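Local coordinates for virulence protein vsdE (Salmonella enterica, PDB 5LQ6), which acts as a cysteine hydrolase effector that suppresses host immune responses and influences bacterial virulence, at residues Tyr124-Asn127 with Glu131-Lys134; Ile156-Gly161 with Asp185-Ser190; Cys76-Ala81 with Ala109-Ile114; Ser17-Lys22 with Lys33-Ala38. The protein carries 4 engineered substitutions. One frame throughout, in Å; residues are numbered along the deposited sequence.

Contact 1 (Tyr124-Asn127 with Glu131-Lys134); sequences YSLN and EVEK. Engineered in segment 124-127: Ser125 (natural residue Cys).
Leu126 reaches from the loop 124-127 to Val132, on the first turns of helix 129-143, and its side chain can be followed outward atom by atom. CB lies 4.3 Å from Val132 CG2, so the approach begins at the root of the side chain. The first torsion (chi1 -64°) sets CG anti to the carbonyl carbon, and the second (chi2 166°) then carries CD1 to the helix. This methyl makes the main contact: it lies 4.0 Å from Val132 CG2 and is equally near Val132 CA, so it packs on a branch and on the backbone below it. The two side chains meet at about a right angle. Val132 offers CG2 because its other methyl, CG1, is anti to the backbone N (chi1 170°).

A polar fringe borders this apolar pair. Glu131 OE1 lies 3.5 Å from Asn127 CB, a contact with carbon, while its hydrogen bond goes to Ser128 OG just beyond the loop. The other carboxylate oxygen takes part in a bridge: a water accepts from Asn127 N at 2.9 Å and donates weakly to Glu131 OE2 at 2.8 Å. Placed in the first turn of its helix, the carboxylate would probably be favoured in its charged form by the helix dipole.

Strand 209-212 receives both partners. Leu126 bonds through its backbone to Phe209 and rests on Val211, and Val132 also packs on Phe209 and Val211, with Phe183 of strand 180-184 beside it. The loop thus lies along strand 209-212, and helix 129-143 packs on two strands of the sheet.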
loop_
_atom_site.group_PDB
_atom_site.type_symbol
_atom_site.label_atom_id
_atom_site.label_comp_id
_atom_site.label_asym_id
_atom_site.label_seq_id
_atom_site.Cartn_x
_atom_site.Cartn_y
_atom_site.Cartn_z
ATOM N N TYR A 124 -11.046 -9.968 6.154
ATOM C CA TYR A 124 -10.830 -11.402 6.264
ATOM C C TYR A 124 -9.900 -11.840 5.117
ATOM O O TYR A 124 -9.727 -11.104 4.140
ATOM C CB TYR A 124 -12.149 -12.153 6.127
ATOM C CG TYR A 124 -13.153 -11.906 7.204
ATOM C CD1 TYR A 124 -12.808 -12.069 8.553
ATOM C CD2 TYR A 124 -14.471 -11.582 6.882
ATOM C CE1 TYR A 124 -13.754 -11.889 9.561
ATOM C CE2 TYR A 124 -15.423 -11.386 7.875
ATOM C CZ TYR A 124 -15.062 -11.551 9.215
ATOM O OH TYR A 124 -16.027 -11.358 10.189
ATOM N N SER A 125 -9.319 -13.024 5.235
ATOM C CA SER A 125 -8.455 -13.565 4.215
ATOM C C SER A 125 -9.262 -13.802 2.929
ATOM O O SER A 125 -10.406 -14.293 2.974
ATOM C CB SER A 125 -7.811 -14.858 4.713
ATOM O OG SER A 125 -6.974 -15.417 3.730
ATOM N N LEU A 126 -8.693 -13.413 1.801
ATOM C CA LEU A 126 -9.255 -13.629 0.490
ATOM C C LEU A 126 -8.362 -14.613 -0.278
ATOM O O LEU A 126 -7.132 -14.680 -0.073
ATOM C CB LEU A 126 -9.328 -12.313 -0.278
ATOM C CG LEU A 126 -10.267 -11.311 0.382
ATOM C CD1 LEU A 126 -10.090 -9.900 -0.153
ATOM C CD2 LEU A 126 -11.736 -11.675 0.219
ATOM N N ASN A 127 -8.929 -15.417 -1.187
ATOM C CA ASN A 127 -8.191 -16.504 -1.735
ATOM C C ASN A 127 -7.569 -16.279 -3.096
ATOM O O ASN A 127 -6.894 -17.165 -3.635
ATOM C CB ASN A 127 -9.123 -17.708 -1.886
ATOM C CG ASN A 127 -9.574 -18.255 -0.573
ATOM O OD1 ASN A 127 -8.780 -18.342 0.351
ATOM N ND2 ASN A 127 -10.833 -18.657 -0.486
ATOM N N GLU A 131 -10.532 -12.169 -6.357
ATOM C CA GLU A 131 -11.438 -11.893 -5.248
ATOM C C GLU A 131 -11.117 -10.581 -4.553
ATOM O O GLU A 131 -12.026 -9.880 -4.085
ATOM C CB GLU A 131 -11.404 -13.070 -4.331
ATOM C CG GLU A 131 -12.158 -14.231 -4.980
ATOM C CD GLU A 131 -12.002 -15.532 -4.245
ATOM O OE1 GLU A 131 -10.972 -16.173 -4.485
ATOM O OE2 GLU A 131 -12.943 -15.921 -3.472
ATOM N N VAL A 132 -9.833 -10.257 -4.447
ATOM C CA VAL A 132 -9.428 -8.930 -3.984
ATOM C C VAL A 132 -10.062 -7.845 -4.850
ATOM O O VAL A 132 -10.642 -6.878 -4.312
ATOM C CB VAL A 132 -7.917 -8.796 -3.984
ATOM C CG1 VAL A 132 -7.506 -7.341 -3.727
ATOM C CG2 VAL A 132 -7.261 -9.703 -2.937
ATOM N N GLU A 133 -9.965 -7.986 -6.166
ATOM C CA GLU A 133 -10.567 -6.973 -7.053
ATOM C C GLU A 133 -12.068 -6.834 -6.810
ATOM O O GLU A 133 -12.589 -5.748 -6.708
ATOM C CB GLU A 133 -10.278 -7.328 -8.522
ATOM C CG GLU A 133 -10.867 -6.368 -9.520
ATOM C CD GLU A 133 -10.799 -6.870 -10.952
ATOM O OE1 GLU A 133 -11.178 -8.032 -11.204
ATOM O OE2 GLU A 133 -10.337 -6.110 -11.821
ATOM N N LYS A 134 -12.756 -7.955 -6.720
ATOM C CA LYS A 134 -14.210 -7.934 -6.524
ATOM C C LYS A 134 -14.572 -7.284 -5.206
ATOM O O LYS A 134 -15.510 -6.454 -5.122
ATOM C CB LYS A 134 -14.736 -9.392 -6.537
ATOM C CG LYS A 134 -16.233 -9.484 -6.292
ATOM C CD LYS A 134 -16.690 -10.928 -6.255
ATOM C CE LYS A 134 -17.947 -11.078 -5.401
ATOM N NZ LYS A 134 -18.620 -12.402 -5.587
HETATM O O HOH W 1 -11.850 -15.249 -1.015
#

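Contact 2 (Ile156-Gly161 with Asp185-Ser190); sequences IAPIIG and DSWKTS
The flank of the probable Cys-His-Asp catalytic site is where Trp187 meets Ala157 and Pro158. Asp185 bonds through OD2 to His165 NE2, and Trp187 lies edge-to-face with the ring of His165; a tryptophan packed on the histidine side of the triad is also found in papain, in keeping with the peptidase clan to which this family belongs.

The first segment is the tip of a beta hairpin joining strands 147-157 and 163-172. Ala157 and Gly161 pair both ways there, with Gly161 N donating to Ala157 O at 2.9 Å. The backbone of Gly161 combines phi 81° with psi -152°, angles at which a CB would be pressed against the carbonyl O of Ile160, and this calls for glycine. The second segment opens with a type I turn from Asp185 to Lys188, whose Asp185 OD1 also receives weak bonds from the backbone N atoms of Trp187 and Lys188.

Across the gap the contacts are thin. With CG anti to the backbone N, the indole runs toward the hairpin and presents CH2, the far corner of its six-membered ring. Pro158 CD meets CH2 at 4.0 Å, near the ring plane and therefore at its edge. Ala157 CB lies obliquely to the ring, 4.3 Å from CH2. Lys188 takes a separate route: a bend at chi2 (78°) turns its chain so that the end comes up beside the proline, NZ standing 4.1 Å from Pro158 CG. Its ammonium is tied to the hairpin through one water, which accepts from Lys188 NZ at 2.9 Å and donates to Ile156 O at 3.1 Å.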
loop_
_atom_site.group_PDB
_atom_site.type_symbol
_atom_site.label_atom_id
_atom_site.label_comp_id
_atom_site.label_asym_id
_atom_site.label_seq_id
_atom_site.Cartn_x
_atom_site.Cartn_y
_atom_site.Cartn_z
ATOM N N ILE A 156 5.427 -14.326 -5.613
ATOM C CA ILE A 156 6.688 -14.869 -6.129
ATOM C C ILE A 156 7.626 -13.711 -6.452
ATOM O O ILE A 156 7.462 -13.019 -7.489
ATOM C CB ILE A 156 6.396 -15.791 -7.316
ATOM C CG1 ILE A 156 5.434 -16.907 -6.916
ATOM C CG2 ILE A 156 7.714 -16.284 -7.922
ATOM C CD1 ILE A 156 4.856 -17.611 -8.108
ATOM N N ALA A 157 8.586 -13.432 -5.583
ATOM C CA ALA A 157 9.563 -12.406 -5.793
ATOM C C ALA A 157 10.762 -13.016 -6.540
ATOM O O ALA A 157 11.033 -14.241 -6.383
ATOM C CB ALA A 157 9.988 -11.811 -4.495
ATOM N N PRO A 158 11.498 -12.190 -7.259
ATOM C CA PRO A 158 12.672 -12.753 -7.954
ATOM C C PRO A 158 13.656 -13.370 -7.002
ATOM O O PRO A 158 13.888 -12.819 -5.907
ATOM C CB PRO A 158 13.265 -11.543 -8.688
ATOM C CG PRO A 158 12.051 -10.646 -8.895
ATOM C CD PRO A 158 11.307 -10.761 -7.612
ATOM N N ILE A 159 14.190 -14.512 -7.417
ATOM C CA ILE A 159 15.183 -15.318 -6.665
ATOM C C ILE A 159 14.631 -16.016 -5.426
ATOM O O ILE A 159 14.678 -17.244 -5.330
ATOM C CB ILE A 159 16.426 -14.523 -6.272
ATOM C CG1 ILE A 159 17.072 -13.922 -7.540
ATOM C CG2 ILE A 159 17.426 -15.477 -5.577
ATOM C CD1 ILE A 159 18.289 -13.054 -7.315
ATOM N N ILE A 160 14.059 -15.232 -4.519
ATOM C CA ILE A 160 13.571 -15.768 -3.252
ATOM C C ILE A 160 12.291 -16.588 -3.345
ATOM O O ILE A 160 12.027 -17.441 -2.527
ATOM C CB ILE A 160 13.452 -14.689 -2.211
ATOM C CG1 ILE A 160 12.314 -13.716 -2.519
ATOM C CG2 ILE A 160 14.766 -13.929 -2.002
ATOM C CD1 ILE A 160 12.007 -12.803 -1.301
ATOM N N GLY A 161 11.470 -16.339 -4.362
ATOM C CA GLY A 161 10.286 -17.086 -4.504
ATOM C C GLY A 161 9.159 -16.577 -3.595
ATOM O O GLY A 161 9.103 -15.387 -3.279
ATOM N N ASP A 185 2.209 -1.401 -7.733
ATOM C CA ASP A 185 3.309 -2.034 -6.979
ATOM C C ASP A 185 4.504 -1.137 -7.118
ATOM O O ASP A 185 5.315 -1.326 -8.049
ATOM C CB ASP A 185 3.551 -3.482 -7.402
ATOM C CG ASP A 185 4.466 -4.215 -6.480
ATOM O OD1 ASP A 185 5.178 -3.556 -5.704
ATOM O OD2 ASP A 185 4.442 -5.462 -6.493
ATOM N N SER A 186 4.675 -0.178 -6.201
ATOM C CA SER A 186 5.756 0.795 -6.291
ATOM C C SER A 186 7.110 0.144 -6.072
ATOM O O SER A 186 8.148 0.705 -6.486
ATOM C CB SER A 186 5.554 1.939 -5.342
ATOM O OG SER A 186 5.593 1.501 -3.972
ATOM N N TRP A 187 7.132 -1.031 -5.468
ATOM C CA TRP A 187 8.368 -1.825 -5.305
ATOM C C TRP A 187 8.846 -2.450 -6.593
ATOM O O TRP A 187 10.065 -2.628 -6.834
ATOM C CB TRP A 187 8.113 -2.883 -4.233
ATOM C CG TRP A 187 9.197 -3.854 -3.987
ATOM C CD1 TRP A 187 10.203 -3.698 -3.091
ATOM C CD2 TRP A 187 9.390 -5.091 -4.626
ATOM N NE1 TRP A 187 11.035 -4.791 -3.144
ATOM C CE2 TRP A 187 10.536 -5.686 -4.046
ATOM C CE3 TRP A 187 8.678 -5.804 -5.584
ATOM C CZ2 TRP A 187 11.004 -6.946 -4.452
ATOM C CZ3 TRP A 187 9.158 -7.093 -5.984
ATOM C CH2 TRP A 187 10.313 -7.607 -5.429
ATOM N N LYS A 188 7.914 -2.861 -7.448
ATOM C CA LYS A 188 8.210 -3.607 -8.668
ATOM C C LYS A 188 8.456 -2.587 -9.772
ATOM O O LYS A 188 7.554 -2.285 -10.565
ATOM C CB LYS A 188 7.043 -4.564 -9.010
ATOM C CG LYS A 188 7.274 -5.502 -10.205
ATOM C CD LYS A 188 8.154 -6.706 -9.923
ATOM C CE LYS A 188 8.182 -7.604 -11.135
ATOM N NZ LYS A 188 9.050 -8.812 -10.985
ATOM N N THR A 189 9.675 -2.050 -9.820
ATOM C CA THR A 189 9.934 -0.898 -10.650
ATOM C C THR A 189 9.913 -1.241 -12.140
ATOM O O THR A 189 9.743 -0.335 -12.942
ATOM C CB THR A 189 11.243 -0.243 -10.288
ATOM O OG1 THR A 189 12.233 -1.259 -10.337
ATOM C CG2 THR A 189 11.186 0.397 -8.905
ATOM N N SER A 190 9.963 -2.511 -12.495
ATOM C CA SER A 190 9.812 -2.918 -13.890
ATOM C C SER A 190 8.375 -2.744 -14.380
ATOM O O SER A 190 8.125 -2.668 -15.590
ATOM C CB SER A 190 10.219 -4.356 -14.087
ATOM O OG SER A 190 9.477 -5.283 -13.291
HETATM O O HOH W 2 7.984 -10.254 -8.700
#

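Contact 3 (Cys76-Ala81 with Ala109-Ile114); sequences CVLLSA and AIVDKI
The helical segments carrying Leu78 and Val111 run in roughly the same direction, at a signed crossing angle of -31°, with a closest axis approach of 9.9 Å. The nearest CA atoms are those of Leu78 and Val111, 6.6 Å apart; farther on, the CA atoms of Ala81 and Asp112 are 7.1 Å apart. The gap between the axes is filled by Val77, Leu78, Ala81 and Val111.

Val111 is the central piece, touching three residues of the other helix. Its CG1, anti to the backbone N (chi1 168°), sits 3.6 Å from Ala81 CB, close for two methyls. The second branch, CG2, lies 3.9 Å from Val77 CG1, so the two methyls of Val111 divide Ala81 and Val77 between them. Leu78 comes in from the flank: its CB is directed past the opposing helix, but the end of the chain turns back and brings CD1 to 4.3 Å from Val111 CG1.

Helix 76-89 has the place of the central helix of the papain-like fold, with Cys76, the probable nucleophile, in its first turn near His165. Ser80 packs on strand 163-172, Leu78 and Ala81 pack on helix 108-116, and Val77 touches both. The packing therefore sets the cysteine helix between a strand and a second helix.

Asp112, at the margin, is held by both oxygens: OD1 forms a salt bridge with Arg212 of strand 209-212, and OD2 accepts from Leu120 N. On the other flank Leu78 touches Ala38 of helix 29-38.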
loop_
_atom_site.group_PDB
_atom_site.type_symbol
_atom_site.label_atom_id
_atom_site.label_comp_id
_atom_site.label_asym_id
_atom_site.label_seq_id
_atom_site.Cartn_x
_atom_site.Cartn_y
_atom_site.Cartn_z
ATOM N N CYS A 76 8.836 -3.251 0.640
ATOM C CA CYS A 76 7.488 -3.136 0.076
ATOM C C CYS A 76 6.432 -2.738 1.104
ATOM O O CYS A 76 5.451 -2.030 0.768
ATOM C CB CYS A 76 7.062 -4.419 -0.586
ATOM S SG CYS A 76 6.897 -5.862 0.458
ATOM N N VAL A 77 6.617 -3.116 2.367
ATOM C CA VAL A 77 5.650 -2.759 3.414
ATOM C C VAL A 77 5.733 -1.255 3.656
ATOM O O VAL A 77 4.720 -0.546 3.726
ATOM C CB VAL A 77 5.897 -3.532 4.685
ATOM C CG1 VAL A 77 5.013 -3.024 5.812
ATOM C CG2 VAL A 77 5.700 -5.007 4.425
ATOM N N LEU A 78 6.956 -0.729 3.745
ATOM C CA LEU A 78 7.079 0.709 3.923
ATOM C C LEU A 78 6.613 1.515 2.735
ATOM O O LEU A 78 5.876 2.512 2.878
ATOM C CB LEU A 78 8.551 1.088 4.281
ATOM C CG LEU A 78 8.795 2.567 4.605
ATOM C CD1 LEU A 78 7.946 3.139 5.738
ATOM C CD2 LEU A 78 10.271 2.754 4.903
ATOM N N LEU A 79 7.019 1.064 1.549
ATOM C CA LEU A 79 6.619 1.744 0.318
ATOM C C LEU A 79 5.113 1.837 0.175
ATOM O O LEU A 79 4.553 2.859 -0.169
ATOM C CB LEU A 79 7.213 1.087 -0.910
ATOM C CG LEU A 79 8.732 1.202 -1.124
ATOM C CD1 LEU A 79 9.137 0.294 -2.221
ATOM C CD2 LEU A 79 9.017 2.663 -1.442
ATOM N N SER A 80 4.446 0.709 0.411
ATOM C CA SER A 80 3.003 0.673 0.224
ATOM C C SER A 80 2.268 1.543 1.210
ATOM O O SER A 80 1.249 2.135 0.897
ATOM C CB SER A 80 2.507 -0.757 0.307
ATOM O OG SER A 80 3.079 -1.599 -0.673
ATOM N N ALA A 81 2.781 1.619 2.453
ATOM C CA ALA A 81 2.184 2.475 3.460
ATOM C C ALA A 81 2.401 3.954 3.148
ATOM O O ALA A 81 1.475 4.766 3.261
ATOM C CB ALA A 81 2.781 2.125 4.808
ATOM N N ALA A 109 2.377 -3.913 11.236
ATOM C CA ALA A 109 1.782 -3.315 12.439
ATOM C C ALA A 109 2.639 -2.129 12.939
ATOM O O ALA A 109 2.120 -1.065 13.272
ATOM C CB ALA A 109 1.665 -4.352 13.536
ATOM N N ILE A 110 3.952 -2.340 13.004
ATOM C CA ILE A 110 4.859 -1.274 13.422
ATOM C C ILE A 110 4.835 -0.153 12.403
ATOM O O ILE A 110 4.738 1.033 12.746
ATOM C CB ILE A 110 6.306 -1.801 13.639
ATOM C CG1 ILE A 110 6.291 -2.828 14.770
ATOM C CG2 ILE A 110 7.304 -0.653 13.851
ATOM C CD1 ILE A 110 7.674 -3.410 15.041
ATOM N N VAL A 111 4.865 -0.503 11.110
ATOM C CA VAL A 111 4.825 0.534 10.103
ATOM C C VAL A 111 3.526 1.329 10.188
ATOM O O VAL A 111 3.539 2.565 10.100
ATOM C CB VAL A 111 5.039 -0.044 8.659
ATOM C CG1 VAL A 111 4.720 0.951 7.562
ATOM C CG2 VAL A 111 6.451 -0.615 8.526
ATOM N N ASP A 112 2.396 0.661 10.365
ATOM C CA ASP A 112 1.138 1.336 10.437
ATOM C C ASP A 112 1.053 2.239 11.698
ATOM O O ASP A 112 0.551 3.350 11.645
ATOM C CB ASP A 112 -0.038 0.335 10.500
ATOM C CG ASP A 112 -0.415 -0.246 9.172
ATOM O OD1 ASP A 112 0.139 0.140 8.074
ATOM O OD2 ASP A 112 -1.365 -1.121 9.218
ATOM N N LYS A 113 1.554 1.719 12.823
ATOM C CA LYS A 113 1.539 2.500 14.050
ATOM C C LYS A 113 2.320 3.809 13.864
ATOM O O LYS A 113 1.901 4.861 14.321
ATOM C CB LYS A 113 2.084 1.679 15.206
ATOM C CG LYS A 113 1.067 0.718 15.771
ATOM C CD LYS A 113 1.619 -0.168 16.878
ATOM C CE LYS A 113 0.554 -1.147 17.298
ATOM N NZ LYS A 113 1.024 -1.932 18.467
ATOM N N ILE A 114 3.451 3.737 13.158
ATOM C CA ILE A 114 4.257 4.957 12.946
ATOM C C ILE A 114 3.572 5.915 11.963
ATOM O O ILE A 114 3.420 7.068 12.245
ATOM C CB ILE A 114 5.656 4.594 12.440
ATOM C CG1 ILE A 114 6.390 3.811 13.539
ATOM C CG2 ILE A 114 6.400 5.849 11.959
ATOM C CD1 ILE A 114 7.747 3.328 13.108
#

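Contact 4 (Ser17-Lys22 with Lys33-Ala38); sequences SRINSK and KRIKDA
Ile19 drives its CD1 methyl against the backbone of Lys36, 3.5 Å from Lys36 CA. The same methyl lies 3.9 Å from Lys36 CB and 4.0 Å from Ile35 CG2, so it touches two successive residues of the opposing helix. The first torsion of Ile19, -146°, departs from a staggered position, a sign of mild strain in a buried side chain.

Beside this apolar touch runs a polar one. Lys36 stretches its chain past Asn20, which it meets at about a right angle, and turns only at the last torsion (chi4 64°), bringing NZ to 3.1 Å from Asn20 OD1 in a weak hydrogen bond. Its CE is almost as near, 3.2 Å from the same oxygen. The other end of that amide is occupied too, with ND2 donating to Ile16 O and thereby fixing which way the group is turned.

The pair joins the end of helix 12-19 to helix 29-38, two N-terminal helices of the domain packed outside helix 108-116. Where the first helix gives way to loop, Arg18 O accepts twice from Ser21: from OG at 2.8 Å and from N at 3.2 Å, both from one face of the carbonyl plane.

Farther out, Ile19 and Ile35 both rest on Ile114 of helix 108-116, and Ile35 also touches Ile110. Arg18 NE hydrogen-bonds to Ile114 O, tying the first helix to the same neighbour.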
loop_
_atom_site.group_PDB
_atom_site.type_symbol
_atom_site.label_atom_id
_atom_site.label_comp_id
_atom_site.label_asym_id
_atom_site.label_seq_id
_atom_site.Cartn_x
_atom_site.Cartn_y
_atom_site.Cartn_z
ATOM N N SER A 17 6.770 12.620 15.761
ATOM C CA SER A 17 6.734 12.398 17.203
ATOM C C SER A 17 6.800 10.899 17.512
ATOM O O SER A 17 7.539 10.453 18.376
ATOM C CB SER A 17 5.564 13.081 17.874
ATOM O OG SER A 17 4.317 12.671 17.428
ATOM N N ARG A 18 6.021 10.116 16.775
ATOM C CA ARG A 18 6.015 8.650 17.041
ATOM C C ARG A 18 7.329 7.987 16.753
ATOM O O ARG A 18 7.817 7.181 17.534
ATOM C CB ARG A 18 4.876 8.001 16.258
ATOM C CG ARG A 18 3.493 8.347 16.759
ATOM C CD ARG A 18 2.377 7.549 16.094
ATOM N NE ARG A 18 2.230 7.923 14.684
ATOM C CZ ARG A 18 1.332 8.763 14.211
ATOM N NH1 ARG A 18 0.485 9.375 15.015
ATOM N NH2 ARG A 18 1.274 9.000 12.882
ATOM N N ILE A 19 7.933 8.333 15.613
ATOM C CA ILE A 19 9.151 7.701 15.174
ATOM C C ILE A 19 10.350 8.012 16.087
ATOM O O ILE A 19 11.285 7.228 16.228
ATOM C CB ILE A 19 9.374 8.053 13.673
ATOM C CG1 ILE A 19 10.034 6.930 12.930
ATOM C CG2 ILE A 19 10.047 9.424 13.500
ATOM C CD1 ILE A 19 10.121 7.250 11.453
ATOM N N ASN A 20 10.302 9.160 16.771
ATOM C CA ASN A 20 11.369 9.528 17.683
ATOM C C ASN A 20 11.089 9.224 19.152
ATOM O O ASN A 20 11.892 9.532 20.027
ATOM C CB ASN A 20 11.628 11.048 17.551
ATOM C CG ASN A 20 12.319 11.402 16.272
ATOM O OD1 ASN A 20 13.413 10.963 16.084
ATOM N ND2 ASN A 20 11.665 12.130 15.377
ATOM N N SER A 21 9.926 8.607 19.438
ATOM C CA SER A 21 9.535 8.452 20.840
ATOM C C SER A 21 10.361 7.409 21.582
ATOM O O SER A 21 10.875 6.493 20.988
ATOM C CB SER A 21 8.068 8.166 20.897
ATOM O OG SER A 21 7.842 6.944 20.357
ATOM N N LYS A 22 10.428 7.581 22.891
ATOM C CA LYS A 22 11.211 6.683 23.721
ATOM C C LYS A 22 10.351 5.522 24.225
ATOM O O LYS A 22 10.915 4.523 24.701
ATOM C CB LYS A 22 11.803 7.441 24.909
ATOM C CG LYS A 22 12.768 8.569 24.538
ATOM C CD LYS A 22 13.827 8.159 23.536
ATOM C CE LYS A 22 14.969 9.202 23.470
ATOM N NZ LYS A 22 14.909 10.233 22.373
ATOM N N LYS A 33 14.217 2.080 13.893
ATOM C CA LYS A 33 15.398 2.744 13.348
ATOM C C LYS A 33 15.540 2.598 11.840
ATOM O O LYS A 33 15.865 3.585 11.151
ATOM C CB LYS A 33 16.683 2.216 14.031
ATOM C CG LYS A 33 16.906 2.826 15.411
ATOM C CD LYS A 33 18.378 2.850 15.809
ATOM C CE LYS A 33 18.649 3.998 16.769
ATOM N NZ LYS A 33 17.720 3.979 17.942
ATOM N N ARG A 34 15.332 1.396 11.331
ATOM C CA ARG A 34 15.338 1.162 9.881
ATOM C C ARG A 34 14.278 2.016 9.188
ATOM O O ARG A 34 14.536 2.644 8.139
ATOM C CB ARG A 34 15.141 -0.305 9.549
ATOM C CG ARG A 34 16.372 -1.152 9.814
ATOM C CD ARG A 34 16.112 -2.613 9.446
ATOM N NE ARG A 34 15.284 -3.326 10.437
ATOM C CZ ARG A 34 15.742 -4.163 11.379
ATOM N NH1 ARG A 34 17.045 -4.424 11.493
ATOM N NH2 ARG A 34 14.892 -4.748 12.223
ATOM N N ILE A 35 13.098 2.110 9.808
ATOM C CA ILE A 35 12.070 2.973 9.256
ATOM C C ILE A 35 12.475 4.438 9.262
ATOM O O ILE A 35 12.313 5.145 8.243
ATOM C CB ILE A 35 10.696 2.777 9.948
ATOM C CG1 ILE A 35 10.202 1.343 9.725
ATOM C CG2 ILE A 35 9.684 3.792 9.438
ATOM C CD1 ILE A 35 9.148 0.892 10.708
ATOM N N LYS A 36 12.997 4.928 10.390
ATOM C CA LYS A 36 13.415 6.323 10.527
ATOM C C LYS A 36 14.495 6.686 9.519
ATOM O O LYS A 36 14.484 7.793 8.978
ATOM C CB LYS A 36 13.966 6.556 11.932
ATOM C CG LYS A 36 14.528 7.944 12.137
ATOM C CD LYS A 36 14.586 8.330 13.615
ATOM C CE LYS A 36 15.179 9.715 13.767
ATOM N NZ LYS A 36 14.360 10.809 13.145
ATOM N N ASP A 37 15.421 5.776 9.312
ATOM C CA ASP A 37 16.495 5.991 8.355
ATOM C C ASP A 37 15.978 6.119 6.915
ATOM O O ASP A 37 16.505 6.912 6.117
ATOM C CB ASP A 37 17.517 4.850 8.439
ATOM C CG ASP A 37 18.361 4.903 9.738
ATOM O OD1 ASP A 37 18.490 5.994 10.357
ATOM O OD2 ASP A 37 18.844 3.814 10.141
ATOM N N ALA A 38 14.975 5.301 6.589
ATOM C CA ALA A 38 14.469 5.248 5.226
ATOM C C ALA A 38 13.477 6.349 4.926
ATOM O O ALA A 38 13.348 6.774 3.795
ATOM C CB ALA A 38 13.846 3.909 4.942
#

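Overall arrangement
Along the chain the contacts close in series, in the order 4, 3, 1, 2. Contacts 3 and 4 have centres 12 Å apart and touch, since helix 108-116 lies beside both N-terminal helices; together they make up a helical side. Contacts 1 and 4 lie on opposite sides of the chain's centre, with 32 Å between their centres. Contact 1 packs on the four-stranded sheet, and contact 2 extends from that sheet's loops. Contacts 2 and 3, with centres 17 Å apart, touch where Trp187 and Ser186 meet Leu79. This junction brings Cys76 and Asp185 together with His165, so the probable catalytic site lies between helices and sheet, as in papain-like enzymes.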